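Local coordinates for protein transcobalamin-1 (Homo sapiens, PDB 4KKI) that carries vitamin B12, holding it with femtomolar affinity and shielding it from stomach acid, at residues Q127-N132 against Y145-D150; N174-F179 against N397-W402; A250-S255 against N261-Q266. One frame throughout, in Å; residues are numbered along the deposited sequence.

Interaction 1. Residues Q127-N132 against Y145-D150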
loop_
_atom_site.group_PDB
_atom_site.type_symbol
_atom_site.label_atom_id
_atom_site.label_comp_id
_atom_site.label_asym_id
_atom_site.label_seq_id
_atom_site.Cartn_x
_atom_site.Cartn_y
_atom_site.Cartn_z
ATOM N N GLN A 127 12.434 5.981 14.332
ATOM C CA GLN A 127 13.287 5.444 15.383
ATOM C C GLN A 127 12.467 4.649 16.396
ATOM O O GLN A 127 12.965 3.702 17.004
ATOM C CB GLN A 127 14.061 6.565 16.080
ATOM C CG GLN A 127 15.190 6.074 16.974
ATOM C CD GLN A 127 16.270 5.335 16.203
ATOM O OE1 GLN A 127 16.504 5.604 15.023
ATOM N NE2 GLN A 127 16.930 4.393 16.867
ATOM N N ALA A 128 11.208 5.035 16.574
ATOM C CA ALA A 128 10.313 4.309 17.465
ATOM C C ALA A 128 10.011 2.924 16.898
ATOM O O ALA A 128 9.882 1.953 17.644
ATOM C CB ALA A 128 9.027 5.089 17.693
ATOM N N GLU A 129 9.904 2.843 15.574
ATOM C CA GLU A 129 9.724 1.566 14.894
ATOM C C GLU A 129 10.918 0.662 15.176
ATOM O O GLU A 129 10.758 -0.521 15.479
ATOM C CB GLU A 129 9.585 1.774 13.383
ATOM C CG GLU A 129 8.387 2.610 12.958
ATOM C CD GLU A 129 7.122 1.788 12.791
ATOM O OE1 GLU A 129 7.156 0.571 13.074
ATOM O OE2 GLU A 129 6.092 2.360 12.372
ATOM N N ILE A 130 12.113 1.237 15.077
ATOM C CA ILE A 130 13.354 0.508 15.315
ATOM C C ILE A 130 13.440 0.010 16.754
ATOM O O ILE A 130 13.772 -1.150 17.005
ATOM C CB ILE A 130 14.586 1.387 15.019
ATOM C CG1 ILE A 130 14.565 1.873 13.568
ATOM C CG2 ILE A 130 15.871 0.626 15.306
ATOM C CD1 ILE A 130 14.647 0.757 12.549
ATOM N N GLU A 131 13.130 0.892 17.699
ATOM C CA GLU A 131 13.217 0.553 19.115
ATOM C C GLU A 131 12.149 -0.459 19.513
ATOM O O GLU A 131 12.293 -1.167 20.508
ATOM C CB GLU A 131 13.122 1.815 19.976
ATOM C CG GLU A 131 14.307 2.757 19.797
ATOM C CD GLU A 131 14.089 4.109 20.444
ATOM O OE1 GLU A 131 13.030 4.307 21.074
ATOM O OE2 GLU A 131 14.979 4.977 20.318
ATOM N N ASN A 132 11.080 -0.532 18.729
ATOM C CA ASN A 132 10.056 -1.536 18.973
ATOM C C ASN A 132 10.517 -2.915 18.514
ATOM O O ASN A 132 10.163 -3.928 19.117
ATOM C CB ASN A 132 8.739 -1.159 18.296
ATOM C CG ASN A 132 7.602 -2.076 18.696
ATOM O OD1 ASN A 132 6.955 -1.869 19.721
ATOM N ND2 ASN A 132 7.360 -3.102 17.891
ATOM N N TYR A 145 6.404 -2.303 5.113
ATOM C CA TYR A 145 5.890 -1.441 4.061
ATOM C C TYR A 145 5.998 0.018 4.504
ATOM O O TYR A 145 6.477 0.871 3.755
ATOM C CB TYR A 145 4.443 -1.810 3.740
ATOM C CG TYR A 145 3.829 -1.042 2.595
ATOM C CD1 TYR A 145 3.965 -1.483 1.284
ATOM C CD2 TYR A 145 3.096 0.115 2.827
ATOM C CE1 TYR A 145 3.397 -0.787 0.234
ATOM C CE2 TYR A 145 2.524 0.816 1.785
ATOM C CZ TYR A 145 2.677 0.363 0.491
ATOM O OH TYR A 145 2.105 1.063 -0.545
ATOM N N GLN A 146 5.570 0.296 5.732
ATOM C CA GLN A 146 5.672 1.640 6.290
ATOM C C GLN A 146 7.122 1.996 6.593
ATOM O O GLN A 146 7.547 3.135 6.391
ATOM C CB GLN A 146 4.818 1.780 7.552
ATOM C CG GLN A 146 3.331 1.595 7.306
ATOM C CD GLN A 146 2.475 2.129 8.437
ATOM O OE1 GLN A 146 2.903 2.995 9.200
ATOM N NE2 GLN A 146 1.256 1.616 8.548
ATOM N N LEU A 147 7.880 1.014 7.069
ATOM C CA LEU A 147 9.296 1.210 7.349
ATOM C C LEU A 147 10.026 1.629 6.079
ATOM O O LEU A 147 10.942 2.453 6.118
ATOM C CB LEU A 147 9.915 -0.070 7.906
ATOM C CG LEU A 147 11.202 0.107 8.709
ATOM C CD1 LEU A 147 10.902 0.763 10.048
ATOM C CD2 LEU A 147 11.903 -1.223 8.905
ATOM N N SER A 148 9.607 1.059 4.953
ATOM C CA SER A 148 10.182 1.404 3.659
ATOM C C SER A 148 9.735 2.799 3.251
ATOM O O SER A 148 10.520 3.580 2.715
ATOM C CB SER A 148 9.762 0.389 2.595
ATOM O OG SER A 148 10.160 -0.921 2.952
ATOM N N LEU A 149 8.465 3.099 3.501
ATOM C CA LEU A 149 7.941 4.440 3.274
ATOM C C LEU A 149 8.739 5.461 4.082
ATOM O O LEU A 149 9.033 6.552 3.597
ATOM C CB LEU A 149 6.457 4.516 3.643
ATOM C CG LEU A 149 5.441 3.970 2.638
ATOM C CD1 LEU A 149 4.038 3.971 3.231
ATOM C CD2 LEU A 149 5.477 4.787 1.361
ATOM N N ASP A 150 9.094 5.092 5.311
ATOM C CA ASP A 150 9.852 5.978 6.191
ATOM C C ASP A 150 11.224 6.310 5.620
ATOM O O ASP A 150 11.594 7.479 5.510
ATOM C CB ASP A 150 10.009 5.355 7.578
ATOM C CG ASP A 150 8.685 5.158 8.282
ATOM O OD1 ASP A 150 7.727 5.895 7.967
ATOM O OD2 ASP A 150 8.600 4.259 9.144
#
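E129 and L147 mark the closest pass of the two backbones, 7.6 Å from CA to CA. Segment 127-132 lies in the C-terminal half of helix 118-135 and segment 145-150 near the start of helix 144-156, and the two run in broadly opposite directions. No hydrogen bond passes between the segments, so side chains alone bridge the gap. The apolar part of the contact is one touch: the CD1 branch of L147 lies 3.7 Å from CB of E129. A chi1 of -158° takes the L147 branches away from the backbone N and over to helix 118-135, although its CB does not aim there. Beyond CB, the E129 chain bends at chi2 (-86°) and crosses the side chain of D150 at about a right angle, its CG coming 4.2 Å from D150 OD2. The two carboxylates that follow are turned 43° apart, with E129 OE2 and D150 OD2 separated by 4.5 Å. Such a pair of buried acids would repel if both were charged, but the hydroxyl of S92 bonds to both of these oxygens, and E129 OE2 has a second partner in T142 OG1. S92 OG can donate to only one of the two acids, so the other may be protonated and give its own proton to S92; burial this close together would probably favour that. Both D150 oxygens also lie 3.2 Å from Q146 O, an acceptor, without a hydrogen bond, which may favour a protonated D150. Beside these acids, Q146 NE2 reaches out to hydrogen-bond cyanocobalamin. Around the contact, D150 rests on A96 of helix 92-102 and on L122 and F126 of helix 118-135, while on helix 144-156 S148 and L149 pack on M190 of helix 185-203.

Interaction 2. Residues N174-F179 against N397-W402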
loop_
_atom_site.group_PDB
_atom_site.type_symbol
_atom_site.label_atom_id
_atom_site.label_comp_id
_atom_site.label_asym_id
_atom_site.label_seq_id
_atom_site.Cartn_x
_atom_site.Cartn_y
_atom_site.Cartn_z
ATOM N N ASN A 174 14.638 -11.209 6.141
ATOM C CA ASN A 174 13.887 -10.774 7.315
ATOM C C ASN A 174 12.430 -11.208 7.228
ATOM O O ASN A 174 11.806 -11.108 6.172
ATOM C CB ASN A 174 13.968 -9.256 7.483
ATOM C CG ASN A 174 13.388 -8.783 8.803
ATOM O OD1 ASN A 174 12.170 -8.694 8.966
ATOM N ND2 ASN A 174 14.261 -8.470 9.752
ATOM N N LYS A 175 11.896 -11.681 8.349
ATOM C CA LYS A 175 10.554 -12.254 8.388
ATOM C C LYS A 175 9.462 -11.260 7.999
ATOM O O LYS A 175 8.399 -11.655 7.520
ATOM C CB LYS A 175 10.264 -12.826 9.779
ATOM C CG LYS A 175 10.365 -11.806 10.903
ATOM C CD LYS A 175 10.007 -12.419 12.248
ATOM C CE LYS A 175 10.069 -11.383 13.359
ATOM N NZ LYS A 175 9.689 -11.955 14.682
ATOM N N ASN A 176 9.730 -9.973 8.196
ATOM C CA ASN A 176 8.724 -8.943 7.961
ATOM C C ASN A 176 8.389 -8.719 6.491
ATOM O O ASN A 176 7.488 -7.946 6.164
ATOM C CB ASN A 176 9.141 -7.624 8.612
ATOM C CG ASN A 176 9.112 -7.692 10.122
ATOM O OD1 ASN A 176 8.049 -7.613 10.735
ATOM N ND2 ASN A 176 10.283 -7.837 10.733
ATOM N N TYR A 177 9.119 -9.393 5.609
ATOM C CA TYR A 177 8.828 -9.341 4.184
ATOM C C TYR A 177 7.759 -10.364 3.825
ATOM O O TYR A 177 7.269 -10.393 2.697
ATOM C CB TYR A 177 10.091 -9.617 3.366
ATOM C CG TYR A 177 11.035 -8.442 3.243
ATOM C CD1 TYR A 177 10.715 -7.349 2.448
ATOM C CD2 TYR A 177 12.258 -8.438 3.900
ATOM C CE1 TYR A 177 11.582 -6.276 2.322
ATOM C CE2 TYR A 177 13.131 -7.373 3.780
ATOM C CZ TYR A 177 12.789 -6.296 2.990
ATOM O OH TYR A 177 13.660 -5.237 2.873
ATOM N N TYR A 178 7.401 -11.202 4.794
ATOM C CA TYR A 178 6.492 -12.316 4.546
ATOM C C TYR A 178 5.280 -12.301 5.473
ATOM O O TYR A 178 5.401 -12.056 6.673
ATOM C CB TYR A 178 7.236 -13.648 4.692
ATOM C CG TYR A 178 8.497 -13.736 3.861
ATOM C CD1 TYR A 178 9.713 -13.289 4.360
ATOM C CD2 TYR A 178 8.469 -14.262 2.576
ATOM C CE1 TYR A 178 10.867 -13.364 3.603
ATOM C CE2 TYR A 178 9.619 -14.341 1.811
ATOM C CZ TYR A 178 10.814 -13.890 2.331
ATOM O OH TYR A 178 11.963 -13.964 1.579
ATOM N N PHE A 179 4.108 -12.556 4.902
ATOM C CA PHE A 179 2.899 -12.753 5.687
ATOM C C PHE A 179 2.523 -14.224 5.607
ATOM O O PHE A 179 1.809 -14.642 4.697
ATOM C CB PHE A 179 1.762 -11.879 5.163
ATOM C CG PHE A 179 2.005 -10.408 5.330
ATOM C CD1 PHE A 179 2.702 -9.929 6.427
ATOM C CD2 PHE A 179 1.543 -9.505 4.388
ATOM C CE1 PHE A 179 2.930 -8.575 6.584
ATOM C CE2 PHE A 179 1.770 -8.149 4.538
ATOM C CZ PHE A 179 2.464 -7.684 5.638
ATOM N N ASN A 397 2.020 -6.967 17.882
ATOM C CA ASN A 397 3.207 -7.553 18.497
ATOM C C ASN A 397 3.175 -9.074 18.466
ATOM O O ASN A 397 4.209 -9.724 18.310
ATOM C CB ASN A 397 3.387 -7.050 19.930
ATOM C CG ASN A 397 3.914 -5.626 19.987
ATOM O OD1 ASN A 397 4.775 -5.238 19.197
ATOM N ND2 ASN A 397 3.396 -4.841 20.925
ATOM N N ASP A 398 1.978 -9.640 18.602
ATOM C CA ASP A 398 1.807 -11.085 18.512
ATOM C C ASP A 398 1.838 -11.549 17.059
ATOM O O ASP A 398 1.871 -12.748 16.784
ATOM C CB ASP A 398 0.495 -11.521 19.172
ATOM C CG ASP A 398 0.478 -11.261 20.666
ATOM O OD1 ASP A 398 1.565 -11.238 21.282
ATOM O OD2 ASP A 398 -0.624 -11.078 21.225
ATOM N N ARG A 399 1.825 -10.586 16.137
ATOM C CA ARG A 399 1.857 -10.868 14.704
ATOM C C ARG A 399 0.669 -11.734 14.290
ATOM O O ARG A 399 0.794 -12.625 13.450
ATOM C CB ARG A 399 3.189 -11.522 14.309
ATOM C CG ARG A 399 4.409 -10.823 14.899
ATOM C CD ARG A 399 5.720 -11.493 14.508
ATOM N NE ARG A 399 6.177 -11.086 13.181
ATOM C CZ ARG A 399 6.189 -11.883 12.118
ATOM N NH1 ARG A 399 5.774 -13.137 12.224
ATOM N NH2 ARG A 399 6.622 -11.426 10.951
ATOM N N THR A 400 -0.486 -11.462 14.889
ATOM C CA THR A 400 -1.698 -12.223 14.619
ATOM C C THR A 400 -2.747 -11.351 13.943
ATOM O O THR A 400 -2.795 -10.143 14.170
ATOM C CB THR A 400 -2.306 -12.780 15.915
ATOM O OG1 THR A 400 -2.704 -11.693 16.761
ATOM C CG2 THR A 400 -1.299 -13.648 16.651
ATOM N N TYR A 401 -3.592 -11.966 13.120
ATOM C CA TYR A 401 -4.658 -11.233 12.444
ATOM C C TYR A 401 -5.745 -12.161 11.914
ATOM O O TYR A 401 -5.570 -13.377 11.866
ATOM C CB TYR A 401 -4.092 -10.402 11.293
ATOM C CG TYR A 401 -3.719 -11.208 10.068
ATOM C CD1 TYR A 401 -2.602 -12.035 10.068
ATOM C CD2 TYR A 401 -4.480 -11.135 8.907
ATOM C CE1 TYR A 401 -2.257 -12.770 8.948
ATOM C CE2 TYR A 401 -4.142 -11.865 7.782
ATOM C CZ TYR A 401 -3.029 -12.681 7.808
ATOM O OH TYR A 401 -2.689 -13.409 6.692
ATOM N N TRP A 402 -6.869 -11.573 11.517
ATOM C CA TRP A 402 -7.948 -12.330 10.898
ATOM C C TRP A 402 -7.794 -12.310 9.381
ATOM O O TRP A 402 -7.706 -11.245 8.769
ATOM C CB TRP A 402 -9.314 -11.773 11.310
ATOM C CG TRP A 402 -9.629 -11.972 12.764
ATOM C CD1 TRP A 402 -9.528 -11.044 13.762
ATOM C CD2 TRP A 402 -10.095 -13.176 13.386
ATOM N NE1 TRP A 402 -9.901 -11.595 14.963
ATOM C CE2 TRP A 402 -10.256 -12.907 14.759
ATOM C CE3 TRP A 402 -10.392 -14.460 12.913
ATOM C CZ2 TRP A 402 -10.699 -13.866 15.667
ATOM C CZ3 TRP A 402 -10.833 -15.415 13.816
ATOM C CH2 TRP A 402 -10.981 -15.113 15.176
#
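R399 reaches from the C-terminal beta domain to K175 and N176 of the alpha domain, and its guanidinium is the group on which the contact turns. The main interaction is van der Waals: the lysine chain crosses one face of the guanidinium, CD of K175 standing 3.8 Å from NH2 of R399, offset toward the rim. K175 starts with CG between its backbone N and carbonyl carbon (chi1 59°) and is extended beyond, which makes a straight methylene rod, whereas R399 bends at chi3 (82°) to lay its flat end against that rod. The charged partners come next. NZ of K175 is 3.9 Å from NE of R399, like facing like, but the ammonium already has a mate in the carbonyl O of N137. Of the polar approaches, OD1 of N176 lies at the edge of the guanidinium, 4.1 Å from NH2 of R399, and the amide plane is turned 79° from it; this is too long for a hydrogen bond. Within 174-179 the asparagines bond to each other. N174 OD1 closes an Asx turn by accepting from the backbone N of N176 (2.9 Å) and also takes ND2 of N176 on a lone pair (2.7 Å). With G138 O as a further acceptor for ND2, the N176 amide is fixed in its rotation. R399 also touches T139 and Y433. No hydrogen bond or salt bridge joins the segments directly, so this patch of the domain interface depends on lysine methylenes lying over one face of the guanidinium and perhaps on a weak, long-range attraction to the N176 oxygen. Little in this patch, then, locks the two domains rigidly, beside the cobalamin site to which W402 O hydrogen-bonds.

Interaction 3. Residues A250-S255 against N261-Q266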
loop_
_atom_site.group_PDB
_atom_site.type_symbol
_atom_site.label_atom_id
_atom_site.label_comp_id
_atom_site.label_asym_id
_atom_site.label_seq_id
_atom_site.Cartn_x
_atom_site.Cartn_y
_atom_site.Cartn_z
ATOM N N ALA A 250 8.937 -0.529 -8.668
ATOM C CA ALA A 250 10.161 -1.158 -8.185
ATOM C C ALA A 250 11.001 -1.707 -9.337
ATOM O O ALA A 250 12.221 -1.555 -9.349
ATOM C CB ALA A 250 9.832 -2.258 -7.190
ATOM N N LEU A 251 10.342 -2.336 -10.306
ATOM C CA LEU A 251 11.039 -2.888 -11.463
ATOM C C LEU A 251 11.502 -1.793 -12.424
ATOM O O LEU A 251 12.508 -1.955 -13.118
ATOM C CB LEU A 251 10.160 -3.909 -12.195
ATOM C CG LEU A 251 9.795 -5.179 -11.418
ATOM C CD1 LEU A 251 8.933 -6.096 -12.267
ATOM C CD2 LEU A 251 11.045 -5.909 -10.939
ATOM N N PHE A 252 10.763 -0.685 -12.462
ATOM C CA PHE A 252 11.142 0.473 -13.272
ATOM C C PHE A 252 12.534 0.980 -12.909
ATOM O O PHE A 252 13.325 1.324 -13.783
ATOM C CB PHE A 252 10.143 1.625 -13.089
ATOM C CG PHE A 252 8.878 1.478 -13.887
ATOM C CD1 PHE A 252 8.681 0.384 -14.716
ATOM C CD2 PHE A 252 7.889 2.445 -13.816
ATOM C CE1 PHE A 252 7.518 0.257 -15.450
ATOM C CE2 PHE A 252 6.725 2.326 -14.551
ATOM C CZ PHE A 252 6.538 1.228 -15.369
ATOM N N VAL A 253 12.824 1.024 -11.611
ATOM C CA VAL A 253 14.061 1.627 -11.129
ATOM C C VAL A 253 15.164 0.603 -10.865
ATOM O O VAL A 253 16.254 0.963 -10.422
ATOM C CB VAL A 253 13.821 2.443 -9.841
ATOM C CG1 VAL A 253 12.700 3.451 -10.057
ATOM C CG2 VAL A 253 13.497 1.520 -8.675
ATOM N N SER A 254 14.883 -0.667 -11.141
ATOM C CA SER A 254 15.841 -1.727 -10.841
ATOM C C SER A 254 16.141 -2.633 -12.040
ATOM O O SER A 254 16.215 -3.855 -11.905
ATOM C CB SER A 254 15.369 -2.552 -9.638
ATOM O OG SER A 254 14.092 -3.121 -9.866
ATOM N N SER A 255 16.338 -2.025 -13.203
ATOM C CA SER A 255 16.643 -2.762 -14.424
ATOM C C SER A 255 18.021 -3.412 -14.387
ATOM O O SER A 255 18.372 -4.184 -15.263
ATOM C CB SER A 255 16.547 -1.845 -15.637
ATOM O OG SER A 255 15.932 -0.621 -15.300
ATOM N N ASN A 261 13.823 -10.509 -20.922
ATOM C CA ASN A 261 13.028 -11.731 -20.975
ATOM C C ASN A 261 12.632 -12.256 -19.596
ATOM O O ASN A 261 12.063 -13.340 -19.474
ATOM C CB ASN A 261 13.745 -12.813 -21.793
ATOM C CG ASN A 261 15.202 -12.971 -21.404
ATOM O OD1 ASN A 261 15.571 -12.808 -20.242
ATOM N ND2 ASN A 261 16.042 -13.286 -22.383
ATOM N N ASP A 262 12.935 -11.482 -18.559
ATOM C CA ASP A 262 12.488 -11.812 -17.213
ATOM C C ASP A 262 11.133 -11.169 -16.948
ATOM O O ASP A 262 10.389 -11.599 -16.065
ATOM C CB ASP A 262 13.505 -11.350 -16.167
ATOM C CG ASP A 262 14.811 -12.121 -16.238
ATOM O OD1 ASP A 262 14.794 -13.290 -16.678
ATOM O OD2 ASP A 262 15.856 -11.559 -15.849
ATOM N N TRP A 263 10.813 -10.138 -17.724
ATOM C CA TRP A 263 9.572 -9.399 -17.534
ATOM C C TRP A 263 9.126 -8.686 -18.803
ATOM O O TRP A 263 9.895 -7.949 -19.417
ATOM C CB TRP A 263 9.730 -8.372 -16.411
ATOM C CG TRP A 263 8.486 -7.582 -16.144
ATOM C CD1 TRP A 263 7.205 -8.055 -16.101
ATOM C CD2 TRP A 263 8.402 -6.173 -15.894
ATOM N NE1 TRP A 263 6.331 -7.029 -15.832
ATOM C CE2 TRP A 263 7.039 -5.864 -15.701
ATOM C CE3 TRP A 263 9.345 -5.145 -15.812
ATOM C CZ2 TRP A 263 6.600 -4.570 -15.431
ATOM C CZ3 TRP A 263 8.906 -3.861 -15.543
ATOM C CH2 TRP A 263 7.547 -3.584 -15.354
ATOM N N ASN A 264 7.876 -8.911 -19.186
ATOM C CA ASN A 264 7.265 -8.170 -20.278
ATOM C C ASN A 264 6.384 -7.080 -19.687
ATOM O O ASN A 264 5.255 -7.344 -19.269
ATOM C CB ASN A 264 6.438 -9.112 -21.156
ATOM C CG ASN A 264 5.956 -8.454 -22.439
ATOM O OD1 ASN A 264 5.867 -7.230 -22.534
ATOM N ND2 ASN A 264 5.636 -9.272 -23.433
ATOM N N CYS A 265 6.907 -5.857 -19.646
ATOM C CA CYS A 265 6.201 -4.737 -19.028
ATOM C C CYS A 265 4.885 -4.442 -19.736
ATOM O O CYS A 265 3.898 -4.079 -19.099
ATOM C CB CYS A 265 7.080 -3.484 -19.014
ATOM S SG CYS A 265 6.308 -2.030 -18.248
ATOM N N GLN A 266 4.877 -4.601 -21.054
ATOM C CA GLN A 266 3.691 -4.300 -21.842
ATOM C C GLN A 266 2.536 -5.243 -21.508
ATOM O O GLN A 266 1.388 -4.812 -21.410
ATOM C CB GLN A 266 4.008 -4.350 -23.338
ATOM C CG GLN A 266 2.928 -3.737 -24.209
ATOM C CD GLN A 266 2.735 -2.256 -23.937
ATOM O OE1 GLN A 266 1.610 -1.787 -23.760
ATOM N NE2 GLN A 266 3.835 -1.509 -23.907
#
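W263 lays its indole across L251 and is the large bump of this contact. The CD1 methyl of L251 sits over the centre of the six-membered ring, 3.7 Å from its centroid and 14° off the normal, a CH-pi contact. CB of the same leucine presses on the ring's outer end, 3.6 Å from CZ3 of W263. The opposite face is backed by the CA of C265, 3.5 Å above the plane and offset toward the rim, and the indole is thus a slab slotted between a leucine and its own chain. It gets there because CG of W263 is anti to the backbone N (chi1 -179°). At the far edge of the slab the CE1 corner of F252 fills the notch between W263 and C265, 3.8 Å from CH2 of W263 and equally 3.8 Å from SG of C265. The sulfur stands in the plane of the F252 ring, at its edge, a Cys sulfur-aromatic contact with SG of C265 5.2 Å from the F252 ring centroid, and is tied to C26 by a disulfide. L229 of helix 213-229 adds a further wall to both L251 and W263, and the indole N-H end is held by the hydroxyl of T268. With an alanine in place of W263, the slot between L251 and C265 would probably be left unfilled, F252 losing one wall of its notch and T268 its indole partner. N264 caps helix 265-277, though its side-chain bond to Q266 N is weak. The arrangement is the buried side of the connection between successive helices 244-252 and 265-277 of the alpha6-alpha6 barrel, next to the C26-C265 disulfide.

In the fold
Interactions 1 and 2 lie close together, their centres about 14 Å apart, and touch where ND2 of N132 packs 3.6 Å from OD1 of N397. Interaction 3 sits about 27 Å and about 28 Å from those two, centre to centre, without contact. Along the chain, interaction 1 closes first; interaction 2 then opens at 174-179 and closes only in the beta domain at 397-402, and interaction 3 is nested inside that long loop. Interactions 1 and 3 lie wholly within the helical alpha domain, residues 24-310, whereas interaction 2 crosses to the beta domain. Cyanocobalamin touches interactions 1 and 2, while interaction 3 lies in a part of the barrel away from it.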